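Local coordinates for protein 6-O-methylguanine DNA methyltransferase (PDB 2B6C) that is probably a DNA alkylation repair protein of the AlkD-like, all-helical family, although its own activity has not been established, at residues S116-A119 and E124-T127; T127-F132 and Q157-K162; W139-A144 and I165-T170; L151-N156 and S187-Q192. All blocks are in the same frame, centred on the assembly; numbering follows the deposited sequence.

Contact 1: S116-A119 and E124-T127; sequences SWVA and ELPT
The backbones come closest at Val118 and Leu125, whose CA atoms lie 5.5 Å apart where helix 104-120 ends and, after a short turn, helix 125-132 starts back alongside it. This is the tight corner of an alpha-alpha hairpin, the building element of the helical solenoid to which AlkD-like proteins belong. Two side chains of segment 116-119 do the touching, and each meets one residue of segment 124-127. Val118 lies beside the start of the second helix, its CG1 3.7 Å from Leu125 CB, with Leu125 CG slightly farther off. With CG1 anti to the backbone N (chi1 160°), that methyl is the one carried against the leucine, and the two branched chains meet obliquely. The other methyl, CG2, packs on Ile128, one turn further along helix 125-132.

Trp117 reaches Glu124 with the benzo end of its indole. The ring touches Val83, Leu88 and Val91, stacks on His121, and has its NE1 hydrogen-bonded to Phe86 O, so its rotation is fixed from several directions and its buried polar atom is satisfied. What it offers Glu124 is an edge, touched by the aliphatic part of the acid and not by the carboxylate. Glu124 bends at chi2 (-66°), which swings the carboxylate away from the tryptophan, its plane 41° from that of the ring. Glu124 CB lies near the indole plane, 3.6 Å from Trp117 CZ3, and Glu124 CG is 3.8 Å from Trp117 CH2.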
loop_
_atom_site.group_PDB
_atom_site.type_symbol
_atom_site.label_atom_id
_atom_site.label_comp_id
_atom_site.label_asym_id
_atom_site.label_seq_id
_atom_site.Cartn_x
_atom_site.Cartn_y
_atom_site.Cartn_z
ATOM N N SER B 116 10.509 5.825 -4.450
ATOM C CA SER B 116 9.500 5.202 -3.582
ATOM C C SER B 116 10.081 4.089 -2.733
ATOM O O SER B 116 9.695 3.962 -1.569
ATOM C CB SER B 116 8.312 4.628 -4.352
ATOM O OG SER B 116 7.841 5.668 -5.161
ATOM N N TRP B 117 10.950 3.274 -3.341
ATOM C CA TRP B 117 11.571 2.156 -2.661
ATOM C C TRP B 117 12.473 2.646 -1.539
ATOM O O TRP B 117 12.449 2.114 -0.419
ATOM C CB TRP B 117 12.329 1.253 -3.634
ATOM C CG TRP B 117 12.703 -0.060 -2.980
ATOM C CD1 TRP B 117 11.941 -1.190 -2.901
ATOM C CD2 TRP B 117 13.922 -0.345 -2.269
ATOM N NE1 TRP B 117 12.613 -2.163 -2.205
ATOM C CE2 TRP B 117 13.834 -1.672 -1.807
ATOM C CE3 TRP B 117 15.086 0.402 -1.990
ATOM C CZ2 TRP B 117 14.872 -2.293 -1.061
ATOM C CZ3 TRP B 117 16.122 -0.212 -1.243
ATOM C CH2 TRP B 117 15.997 -1.544 -0.788
ATOM N N VAL B 118 13.275 3.656 -1.852
ATOM C CA VAL B 118 14.112 4.325 -0.864
ATOM C C VAL B 118 13.247 5.005 0.234
ATOM O O VAL B 118 13.555 4.884 1.396
ATOM C CB VAL B 118 15.078 5.331 -1.577
ATOM C CG1 VAL B 118 15.581 6.355 -0.642
ATOM C CG2 VAL B 118 16.238 4.589 -2.238
ATOM N N ALA B 119 12.163 5.700 -0.125
ATOM C CA ALA B 119 11.240 6.233 0.913
ATOM C C ALA B 119 10.785 5.109 1.871
ATOM O O ALA B 119 10.664 5.316 3.085
ATOM C CB ALA B 119 10.045 6.907 0.282
ATOM N N GLU B 124 18.690 2.311 3.151
ATOM C CA GLU B 124 19.320 1.928 1.872
ATOM C C GLU B 124 19.493 3.067 0.875
ATOM O O GLU B 124 19.879 2.823 -0.267
ATOM C CB GLU B 124 18.547 0.807 1.180
ATOM C CG GLU B 124 18.441 -0.473 1.977
ATOM C CD GLU B 124 19.759 -1.171 2.187
ATOM O OE1 GLU B 124 19.751 -2.125 2.971
ATOM O OE2 GLU B 124 20.793 -0.795 1.575
ATOM N N LEU B 125 19.149 4.289 1.269
ATOM C CA LEU B 125 19.291 5.464 0.398
ATOM C C LEU B 125 20.729 5.582 -0.141
ATOM O O LEU B 125 20.924 5.699 -1.365
ATOM C CB LEU B 125 18.861 6.763 1.108
ATOM C CG LEU B 125 18.870 8.125 0.375
ATOM C CD1 LEU B 125 18.021 9.128 1.130
ATOM C CD2 LEU B 125 20.254 8.712 0.145
ATOM N N PRO B 126 21.748 5.552 0.759
ATOM C CA PRO B 126 23.122 5.592 0.218
ATOM C C PRO B 126 23.483 4.486 -0.775
ATOM O O PRO B 126 24.212 4.738 -1.745
ATOM C CB PRO B 126 23.994 5.473 1.499
ATOM C CG PRO B 126 23.140 6.127 2.532
ATOM C CD PRO B 126 21.790 5.547 2.239
ATOM N N THR B 127 22.966 3.288 -0.544
ATOM C CA THR B 127 23.199 2.145 -1.414
ATOM C C THR B 127 22.573 2.333 -2.805
ATOM O O THR B 127 23.225 2.093 -3.820
ATOM C CB THR B 127 22.649 0.859 -0.759
ATOM O OG1 THR B 127 23.218 0.724 0.559
ATOM C CG2 THR B 127 23.013 -0.363 -1.566
#

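Contact 2: T127-F132 and Q157-K162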
loop_
_atom_site.group_PDB
_atom_site.type_symbol
_atom_site.label_atom_id
_atom_site.label_comp_id
_atom_site.label_asym_id
_atom_site.label_seq_id
_atom_site.Cartn_x
_atom_site.Cartn_y
_atom_site.Cartn_z
ATOM N N THR B 127 22.966 3.288 -0.544
ATOM C CA THR B 127 23.199 2.145 -1.414
ATOM C C THR B 127 22.573 2.333 -2.805
ATOM O O THR B 127 23.225 2.093 -3.820
ATOM C CB THR B 127 22.649 0.859 -0.759
ATOM O OG1 THR B 127 23.218 0.724 0.559
ATOM C CG2 THR B 127 23.013 -0.363 -1.566
ATOM N N ILE B 128 21.314 2.769 -2.848
ATOM C CA ILE B 128 20.642 3.029 -4.111
ATOM C C ILE B 128 21.249 4.238 -4.833
ATOM O O ILE B 128 21.531 4.182 -6.020
ATOM C CB ILE B 128 19.125 3.199 -3.949
ATOM C CG1 ILE B 128 18.505 1.941 -3.289
ATOM C CG2 ILE B 128 18.477 3.519 -5.329
ATOM C CD1 ILE B 128 18.943 0.557 -3.898
ATOM N N PHE B 129 21.464 5.324 -4.107
ATOM C CA PHE B 129 22.211 6.437 -4.662
ATOM C C PHE B 129 23.541 6.013 -5.336
ATOM O O PHE B 129 23.810 6.442 -6.440
ATOM C CB PHE B 129 22.407 7.542 -3.624
ATOM C CG PHE B 129 23.174 8.746 -4.155
ATOM C CD1 PHE B 129 24.568 8.782 -4.086
ATOM C CD2 PHE B 129 22.496 9.810 -4.728
ATOM C CE1 PHE B 129 25.276 9.878 -4.592
ATOM C CE2 PHE B 129 23.185 10.932 -5.225
ATOM C CZ PHE B 129 24.590 10.957 -5.162
ATOM N N ALA B 130 24.351 5.177 -4.682
ATOM C CA ALA B 130 25.648 4.774 -5.234
ATOM C C ALA B 130 25.547 3.928 -6.514
ATOM O O ALA B 130 26.513 3.892 -7.290
ATOM C CB ALA B 130 26.519 4.063 -4.168
ATOM N N LEU B 131 24.407 3.256 -6.728
ATOM C CA LEU B 131 24.144 2.524 -7.974
ATOM C C LEU B 131 24.221 3.466 -9.173
ATOM O O LEU B 131 24.732 3.117 -10.237
ATOM C CB LEU B 131 22.723 1.922 -7.982
ATOM C CG LEU B 131 22.359 0.683 -7.191
ATOM C CD1 LEU B 131 20.865 0.351 -7.443
ATOM C CD2 LEU B 131 23.305 -0.485 -7.553
ATOM N N PHE B 132 23.676 4.656 -8.996
ATOM C CA PHE B 132 23.492 5.598 -10.091
ATOM C C PHE B 132 24.561 6.703 -10.107
ATOM O O PHE B 132 24.822 7.290 -11.151
ATOM C CB PHE B 132 22.072 6.202 -9.994
ATOM C CG PHE B 132 20.978 5.190 -10.179
ATOM C CD1 PHE B 132 20.614 4.756 -11.462
ATOM C CD2 PHE B 132 20.314 4.651 -9.066
ATOM C CE1 PHE B 132 19.587 3.775 -11.649
ATOM C CE2 PHE B 132 19.286 3.693 -9.228
ATOM C CZ PHE B 132 18.917 3.254 -10.516
ATOM N N GLN B 157 21.822 15.430 2.284
ATOM C CA GLN B 157 22.373 16.657 1.723
ATOM C C GLN B 157 23.674 16.422 1.023
ATOM O O GLN B 157 23.915 16.969 -0.047
ATOM C CB GLN B 157 22.597 17.707 2.837
ATOM C CG GLN B 157 21.309 18.349 3.303
ATOM C CD GLN B 157 21.473 19.199 4.559
ATOM O OE1 GLN B 157 20.533 19.885 4.977
ATOM N NE2 GLN B 157 22.667 19.192 5.142
ATOM N N ASP B 158 24.520 15.618 1.659
ATOM C CA ASP B 158 25.855 15.330 1.167
ATOM C C ASP B 158 25.828 14.607 -0.166
ATOM O O ASP B 158 26.638 14.864 -1.028
ATOM C CB ASP B 158 26.596 14.488 2.208
ATOM C CG ASP B 158 26.824 15.246 3.497
ATOM O OD1 ASP B 158 27.150 16.459 3.422
ATOM O OD2 ASP B 158 26.693 14.626 4.572
ATOM N N LEU B 159 24.888 13.678 -0.302
ATOM C CA LEU B 159 24.774 12.914 -1.537
ATOM C C LEU B 159 24.231 13.798 -2.652
ATOM O O LEU B 159 24.744 13.773 -3.769
ATOM C CB LEU B 159 23.942 11.640 -1.334
ATOM C CG LEU B 159 24.527 10.618 -0.340
ATOM C CD1 LEU B 159 23.664 9.352 -0.302
ATOM C CD2 LEU B 159 25.967 10.256 -0.652
ATOM N N LEU B 160 23.227 14.614 -2.324
ATOM C CA LEU B 160 22.671 15.570 -3.262
ATOM C C LEU B 160 23.775 16.492 -3.765
ATOM O O LEU B 160 23.975 16.638 -4.977
ATOM C CB LEU B 160 21.521 16.381 -2.627
ATOM C CG LEU B 160 20.909 17.500 -3.511
ATOM C CD1 LEU B 160 20.403 16.995 -4.894
ATOM C CD2 LEU B 160 19.823 18.237 -2.751
ATOM N N LYS B 161 24.483 17.101 -2.816
ATOM C CA LYS B 161 25.562 18.012 -3.120
ATOM C C LYS B 161 26.615 17.324 -3.989
ATOM O O LYS B 161 27.038 17.909 -4.987
ATOM C CB LYS B 161 26.191 18.552 -1.834
ATOM C CG LYS B 161 27.345 19.514 -2.084
ATOM C CD LYS B 161 27.837 20.189 -0.775
ATOM C CE LYS B 161 28.971 21.193 -1.050
ATOM N NZ LYS B 161 29.597 21.670 0.249
ATOM N N LYS B 162 27.020 16.102 -3.616
ATOM C CA LYS B 162 28.017 15.344 -4.390
ATOM C C LYS B 162 27.615 15.120 -5.835
ATOM O O LYS B 162 28.425 15.325 -6.755
ATOM C CB LYS B 162 28.345 13.992 -3.729
ATOM C CG LYS B 162 29.555 13.297 -4.378
ATOM C CD LYS B 162 30.020 12.085 -3.570
ATOM C CE LYS B 162 29.049 10.914 -3.673
ATOM N NZ LYS B 162 29.741 9.650 -3.227
#
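Phe129 of helix 125-132 lies against Leu159 of helix 157-166, a contact between two helices of the solenoid with Phe129 CA and Leu159 CA 7.6 Å apart. The main interaction is CH-pi: Leu159 CB stands 3.8 Å from the centroid of the Phe129 ring, only 5° off the ring normal, and so almost exactly over its centre. Purely apolar contacts extend it toward the base of the ring, where Leu159 CD1 comes to 3.9 Å from Phe129 CG. The phenylalanine is carried there by a CG anti to the backbone N (chi1 -179°), and the two side chains run alongside each other with opposite headings. Leu147 and Ala144 also pack against the ring.

A different sort of contact occurs at the outer end of the ring, where Phe129 CZ approaches the backbone oxygen Leu159 O to 3.1 Å, a close carbon-to-oxygen approach. Beside it, near the ring plane, the aliphatic part of Lys162 closes the edge, its CE 4.0 Å from Phe129 CE1. A bend at chi3 (72°) folds the lysine chain back this way, while its ammonium makes a cation-pi contact with Tyr133.

The pairing rests mainly on shape and dispersion, with the leucine lying over one face of the phenylalanine and its carbonyl oxygen close to the ring's outer end; the lysine contributes methylenes here while its charge is used on another ring.

Contact 3: W139-A144 and I165-T170; sequences WNRRVA and IYDRTT. With SO4 (sulfate ion), chain I.
Arg141, on helix 138-146, meets Asp167 just where helix 157-166 gives out and a type I turn from Asp167 to Thr170 begins. The arginine starts from CB, which already passes 3.7 Å from Asp167 OD1. Farther out, CD brushes Tyr166, CD to CE2 3.6 Å, with the guanidinium and phenol planes 58° apart and the two chains crossing at about a right angle. A bend at chi3 (-51°) then turns the guanidinium edge to the carboxylate. NE donates to Asp167 OD1 at 2.9 Å, and NH2 donates to Asp167 OD2 at 3.0 Å with an N-H...O angle of 155°. Both acceptors use their syn lone pairs, and both lie close to the guanidinium plane, giving a side-on bidentate salt bridge. Thr170 CG2 lies at the guanidinium edge, beside NH2, while NH1 is hydrogen-bonded to Ala135 O.

The carboxylate is also held from within its own turn: Thr170 OG1 donates to the anti lone pair of Asp167 OD2 at 2.6 Å, so this oxygen takes two donors. Ile175 of helix 173-186 packs on both Asp167 and Thr170. One residue before the arginine, Asn140 ND2 donates to a sulfate, probably from the crystallisation liquor, that Lys95 and the backbone nitrogens of Glu136 and Asn137 also bind.

With two nitrogens and a hydroxyl fixing it, the buried aspartate is probably kept ionised, and the bridge joins helix 138-146 to the turn that leads into helix 173-186.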
loop_
_atom_site.group_PDB
_atom_site.type_symbol
_atom_site.label_atom_id
_atom_site.label_comp_id
_atom_site.label_asym_id
_atom_site.label_seq_id
_atom_site.Cartn_x
_atom_site.Cartn_y
_atom_site.Cartn_z
ATOM N N TRP B 139 21.462 9.244 -18.282
ATOM C CA TRP B 139 20.120 8.902 -17.780
ATOM C C TRP B 139 20.190 8.295 -16.381
ATOM O O TRP B 139 19.371 8.651 -15.517
ATOM C CB TRP B 139 19.369 7.955 -18.718
ATOM C CG TRP B 139 19.003 8.568 -20.005
ATOM C CD1 TRP B 139 19.439 8.175 -21.269
ATOM C CD2 TRP B 139 18.138 9.686 -20.210
ATOM N NE1 TRP B 139 18.905 8.989 -22.218
ATOM C CE2 TRP B 139 18.096 9.926 -21.614
ATOM C CE3 TRP B 139 17.387 10.512 -19.357
ATOM C CZ2 TRP B 139 17.329 10.970 -22.180
ATOM C CZ3 TRP B 139 16.628 11.564 -19.933
ATOM C CH2 TRP B 139 16.602 11.773 -21.323
ATOM N N ASN B 140 21.176 7.403 -16.136
ATOM C CA ASN B 140 21.392 6.902 -14.780
ATOM C C ASN B 140 21.728 8.021 -13.774
ATOM O O ASN B 140 21.265 7.984 -12.643
ATOM C CB ASN B 140 22.465 5.813 -14.710
ATOM C CG ASN B 140 21.982 4.472 -15.216
ATOM O OD1 ASN B 140 20.836 4.080 -14.987
ATOM N ND2 ASN B 140 22.863 3.747 -15.917
ATOM N N ARG B 141 22.568 8.979 -14.170
ATOM C CA ARG B 141 22.938 10.106 -13.292
ATOM C C ARG B 141 21.781 11.070 -13.055
ATOM O O ARG B 141 21.692 11.681 -11.982
ATOM C CB ARG B 141 24.134 10.844 -13.863
ATOM C CG ARG B 141 25.325 9.894 -14.044
ATOM C CD ARG B 141 26.640 10.701 -14.054
ATOM N NE ARG B 141 26.632 11.822 -14.982
ATOM C CZ ARG B 141 26.806 11.722 -16.304
ATOM N NH1 ARG B 141 26.970 10.526 -16.893
ATOM N NH2 ARG B 141 26.809 12.823 -17.036
ATOM N N ARG B 142 20.880 11.180 -14.042
ATOM C CA ARG B 142 19.610 11.832 -13.813
ATOM C C ARG B 142 18.821 11.219 -12.608
ATOM O O ARG B 142 18.222 11.957 -11.801
ATOM C CB ARG B 142 18.771 11.876 -15.099
ATOM C CG ARG B 142 17.418 12.615 -14.922
ATOM C CD ARG B 142 16.794 12.956 -16.284
ATOM N NE ARG B 142 15.411 13.403 -16.202
ATOM C CZ ARG B 142 15.008 14.652 -16.475
ATOM N NH1 ARG B 142 13.713 14.957 -16.408
ATOM N NH2 ARG B 142 15.887 15.607 -16.827
ATOM N N VAL B 143 18.799 9.889 -12.515
ATOM C CA VAL B 143 18.191 9.208 -11.381
ATOM C C VAL B 143 18.913 9.560 -10.064
ATOM O O VAL B 143 18.226 9.826 -9.084
ATOM C CB VAL B 143 18.083 7.642 -11.584
ATOM C CG1 VAL B 143 17.534 6.890 -10.262
ATOM C CG2 VAL B 143 17.160 7.321 -12.764
ATOM N N ALA B 144 20.266 9.572 -10.058
ATOM C CA ALA B 144 21.042 9.971 -8.871
ATOM C C ALA B 144 20.680 11.391 -8.412
ATOM O O ALA B 144 20.473 11.642 -7.202
ATOM C CB ALA B 144 22.570 9.843 -9.118
ATOM N N ILE B 165 27.791 18.464 -7.767
ATOM C CA ILE B 165 29.206 18.759 -7.999
ATOM C C ILE B 165 29.716 17.974 -9.224
ATOM O O ILE B 165 30.369 18.540 -10.121
ATOM C CB ILE B 165 30.084 18.484 -6.727
ATOM C CG1 ILE B 165 29.992 19.649 -5.718
ATOM C CG2 ILE B 165 31.541 18.266 -7.109
ATOM C CD1 ILE B 165 30.437 19.299 -4.279
ATOM N N TYR B 166 29.370 16.690 -9.286
ATOM C CA TYR B 166 29.815 15.810 -10.353
ATOM C C TYR B 166 29.390 16.279 -11.745
ATOM O O TYR B 166 30.170 16.190 -12.688
ATOM C CB TYR B 166 29.295 14.395 -10.109
ATOM C CG TYR B 166 29.871 13.365 -11.059
ATOM C CD1 TYR B 166 31.061 12.672 -10.747
ATOM C CD2 TYR B 166 29.244 13.089 -12.275
ATOM C CE1 TYR B 166 31.597 11.734 -11.637
ATOM C CE2 TYR B 166 29.761 12.159 -13.155
ATOM C CZ TYR B 166 30.934 11.488 -12.845
ATOM O OH TYR B 166 31.414 10.551 -13.739
ATOM N N ASP B 167 28.146 16.735 -11.877
ATOM C CA ASP B 167 27.609 17.109 -13.173
ATOM C C ASP B 167 27.504 18.605 -13.324
ATOM O O ASP B 167 26.806 19.076 -14.214
ATOM C CB ASP B 167 26.203 16.498 -13.363
ATOM C CG ASP B 167 26.249 15.149 -14.033
ATOM O OD1 ASP B 167 25.743 14.174 -13.453
ATOM O OD2 ASP B 167 26.868 15.062 -15.111
ATOM N N ARG B 168 28.122 19.357 -12.426
ATOM C CA ARG B 168 27.997 20.825 -12.451
ATOM C C ARG B 168 28.173 21.462 -13.866
ATOM O O ARG B 168 27.369 22.320 -14.268
ATOM C CB ARG B 168 28.934 21.482 -11.418
ATOM C CG ARG B 168 28.824 23.025 -11.355
ATOM C CD ARG B 168 29.844 23.633 -10.378
ATOM N NE ARG B 168 31.230 23.518 -10.865
ATOM C CZ ARG B 168 31.793 24.339 -11.757
ATOM N NH1 ARG B 168 31.096 25.343 -12.301
ATOM N NH2 ARG B 168 33.054 24.138 -12.129
ATOM N N THR B 169 29.200 21.014 -14.597
ATOM C CA THR B 169 29.585 21.583 -15.894
ATOM C C THR B 169 29.151 20.721 -17.081
ATOM O O THR B 169 29.531 21.000 -18.229
ATOM C CB THR B 169 31.132 21.749 -15.987
ATOM O OG1 THR B 169 31.746 20.451 -15.994
ATOM C CG2 THR B 169 31.649 22.540 -14.806
ATOM N N THR B 170 28.396 19.660 -16.808
ATOM C CA THR B 170 27.855 18.813 -17.870
ATOM C C THR B 170 26.907 19.620 -18.767
ATOM O O THR B 170 25.983 20.258 -18.292
ATOM C CB THR B 170 27.157 17.586 -17.280
ATOM O OG1 THR B 170 28.108 16.863 -16.483
ATOM C CG2 THR B 170 26.609 16.670 -18.385
HETATM S S SO4 I . 26.485 2.828 -16.129
HETATM O O1 SO4 I . 26.394 1.604 -16.924
HETATM O O2 SO4 I . 27.890 3.129 -15.777
HETATM O O3 SO4 I . 25.790 2.601 -14.849
HETATM O O4 SO4 I . 25.881 3.943 -16.888
#

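Contact 4: L151-N156 and S187-Q192. With SO4 (sulfate ion), chain J.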
loop_
_atom_site.group_PDB
_atom_site.type_symbol
_atom_site.label_atom_id
_atom_site.label_comp_id
_atom_site.label_asym_id
_atom_site.label_seq_id
_atom_site.Cartn_x
_atom_site.Cartn_y
_atom_site.Cartn_z
ATOM N N LEU B 151 11.793 13.344 -1.044
ATOM C CA LEU B 151 12.218 12.964 0.314
ATOM C C LEU B 151 12.122 14.053 1.395
ATOM O O LEU B 151 12.159 13.748 2.609
ATOM C CB LEU B 151 13.628 12.356 0.302
ATOM C CG LEU B 151 13.652 10.978 -0.368
ATOM C CD1 LEU B 151 15.034 10.351 -0.324
ATOM C CD2 LEU B 151 12.583 10.045 0.211
ATOM N N LYS B 152 12.012 15.310 0.955
ATOM C CA LYS B 152 11.843 16.442 1.867
ATOM C C LYS B 152 12.910 16.483 2.956
ATOM O O LYS B 152 14.093 16.593 2.648
ATOM C CB LYS B 152 10.430 16.456 2.454
ATOM C CG LYS B 152 9.360 16.601 1.388
ATOM C CD LYS B 152 8.016 16.474 1.981
ATOM C CE LYS B 152 6.948 16.560 0.904
ATOM N NZ LYS B 152 5.637 16.079 1.462
ATOM N N GLU B 153 12.490 16.369 4.217
ATOM C CA GLU B 153 13.412 16.491 5.345
ATOM C C GLU B 153 14.293 15.228 5.486
ATOM O O GLU B 153 15.319 15.250 6.163
ATOM C CB GLU B 153 12.633 16.819 6.633
ATOM C CG GLU B 153 11.812 18.143 6.593
ATOM C CD GLU B 153 10.353 17.994 6.097
ATOM O OE1 GLU B 153 9.639 19.014 6.010
ATOM O OE2 GLU B 153 9.906 16.869 5.809
ATOM N N LYS B 154 13.898 14.141 4.811
ATOM C CA LYS B 154 14.662 12.878 4.792
ATOM C C LYS B 154 15.802 12.896 3.755
ATOM O O LYS B 154 16.579 11.952 3.660
ATOM C CB LYS B 154 13.727 11.669 4.546
ATOM C CG LYS B 154 12.647 11.425 5.643
ATOM C CD LYS B 154 11.492 10.537 5.089
ATOM C CE LYS B 154 10.216 10.532 5.980
ATOM N NZ LYS B 154 10.045 9.330 6.898
ATOM N N THR B 155 15.885 13.969 2.974
ATOM C CA THR B 155 16.950 14.151 1.975
ATOM C C THR B 155 18.337 14.096 2.617
ATOM O O THR B 155 18.567 14.687 3.689
ATOM C CB THR B 155 16.773 15.526 1.246
ATOM O OG1 THR B 155 15.561 15.488 0.504
ATOM C CG2 THR B 155 17.882 15.798 0.252
ATOM N N ASN B 156 19.253 13.391 1.951
ATOM C CA ASN B 156 20.640 13.329 2.346
ATOM C C ASN B 156 21.381 14.396 1.556
ATOM O O ASN B 156 21.561 14.279 0.341
ATOM C CB ASN B 156 21.215 11.932 2.054
ATOM C CG ASN B 156 22.676 11.787 2.468
ATOM O OD1 ASN B 156 23.530 12.619 2.134
ATOM N ND2 ASN B 156 22.978 10.681 3.157
ATOM N N SER B 187 14.594 23.100 -1.982
ATOM C CA SER B 187 14.353 24.447 -1.406
ATOM C C SER B 187 13.013 24.597 -0.685
ATOM O O SER B 187 12.820 25.526 0.107
ATOM C CB SER B 187 14.473 25.541 -2.470
ATOM O OG SER B 187 13.349 25.506 -3.333
ATOM N N LYS B 188 12.069 23.709 -0.981
ATOM C CA LYS B 188 10.758 23.762 -0.292
ATOM C C LYS B 188 10.874 23.322 1.161
ATOM O O LYS B 188 9.991 23.573 1.968
ATOM C CB LYS B 188 9.721 22.899 -1.021
ATOM C CG LYS B 188 9.474 23.349 -2.483
ATOM C CD LYS B 188 8.522 22.372 -3.188
ATOM C CE LYS B 188 8.474 22.655 -4.681
ATOM N NZ LYS B 188 7.512 21.763 -5.401
ATOM N N THR B 189 11.985 22.658 1.453
ATOM C CA THR B 189 12.294 22.052 2.737
ATOM C C THR B 189 13.394 22.855 3.415
ATOM O O THR B 189 13.280 23.184 4.605
ATOM C CB THR B 189 12.782 20.576 2.523
ATOM O OG1 THR B 189 11.678 19.800 2.113
ATOM C CG2 THR B 189 13.369 19.959 3.782
ATOM N N ASN B 190 14.464 23.131 2.671
ATOM C CA ASN B 190 15.637 23.810 3.231
ATOM C C ASN B 190 16.145 24.916 2.328
ATOM O O ASN B 190 17.151 24.723 1.617
ATOM C CB ASN B 190 16.754 22.801 3.530
ATOM C CG ASN B 190 17.763 23.322 4.595
ATOM O OD1 ASN B 190 17.915 24.556 4.841
ATOM N ND2 ASN B 190 18.446 22.368 5.242
ATOM N N PRO B 191 15.430 26.067 2.298
ATOM C CA PRO B 191 15.881 27.111 1.378
ATOM C C PRO B 191 17.258 27.663 1.732
ATOM O O PRO B 191 17.971 28.041 0.815
ATOM C CB PRO B 191 14.794 28.188 1.461
ATOM C CG PRO B 191 14.065 27.923 2.715
ATOM C CD PRO B 191 14.212 26.468 3.036
ATOM N N GLN B 192 17.623 27.717 3.021
ATOM C CA GLN B 192 18.990 28.174 3.417
ATOM C C GLN B 192 20.090 27.285 2.779
ATOM O O GLN B 192 21.011 27.804 2.127
ATOM C CB GLN B 192 19.204 28.291 4.944
ATOM C CG GLN B 192 20.710 28.508 5.313
ATOM C CD GLN B 192 21.070 28.658 6.803
ATOM O OE1 GLN B 192 20.236 28.982 7.669
ATOM N NE2 GLN B 192 22.357 28.441 7.100
HETATM S S SO4 J . 6.832 23.096 -9.285
HETATM O O1 SO4 J . 5.477 23.549 -9.544
HETATM O O2 SO4 J . 7.668 23.371 -10.452
HETATM O O3 SO4 J . 6.785 21.653 -9.070
HETATM O O4 SO4 J . 7.405 23.776 -8.128
HETATM O O HOH W 1 9.500 19.623 3.323
#
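The carbonyl oxygen of Lys152, the residue that lies against Thr189 across this contact, is gripped twice from within its own loop. Thr155 OG1 donates to Lys152 O at 2.8 Å, tilted 28° from the carbonyl plane, and Thr155 N donates to it at 3.2 Å from the same face. Just upstream, Lys154 N bonds to Leu151 O, and the positive phi of Lys152 (53°) with the angles of Glu153 matches a type II' turn. The loop is thus braced internally before it meets its neighbour.

Thr189 is the residue that bridges the gap. Its chi1 of -70° puts one branch at each of two residues: OG1 lies 3.4 Å from Lys152 CA, and CG2 packs 3.7 Å from Glu153 CG while also resting against the Lys152 carbonyl. The lysine chain itself runs off extended from the threonine. A water lies between Thr189 OG1 and Glu153 OE1, but the link is doubtful: Glu153 was modelled in two conformers, and the 2.5 Å from Thr189 OG1 to the water oxygen is unusually short. Next door, the extended chain of Lys188 bonds to Gln185 and makes a weak bond to a sulfate that Tyr214 also holds.

Both segments lead into helices that begin with an asparagine N-cap, Asn156 OD1 accepting from Leu159 N and Asn190 OD1 from Trp193 N. What meets here is thus a self-bonded II' turn at 151-155 and, at the loops that start helices 157-166 and 191-200 of the AlkD-like helical fold, two asparagine N-caps.

Overall arrangement
Following the chain, contact 1 closes the short turn between helices 104-120 and 125-132. Contact 2 starts on the latter helix, sharing Thr127, and reaches forward to helix 157-166. Before it closes, contact 3 has opened on helix 138-146, and contact 4 in the loop that follows; contacts 2, 3 and 4 therefore all cross one another, and none nests. Contact 3 ends beyond helix 157-166, contact 4 at the start of helix 191-200. Leu125 joins contact 1 to contact 2 through Leu159 and to contact 4 through Leu151, while Phe129 and Phe132 lean on helix 138-146 beside contact 3. Contacts 3 and 4 stay about 8 Å apart at their nearest atoms.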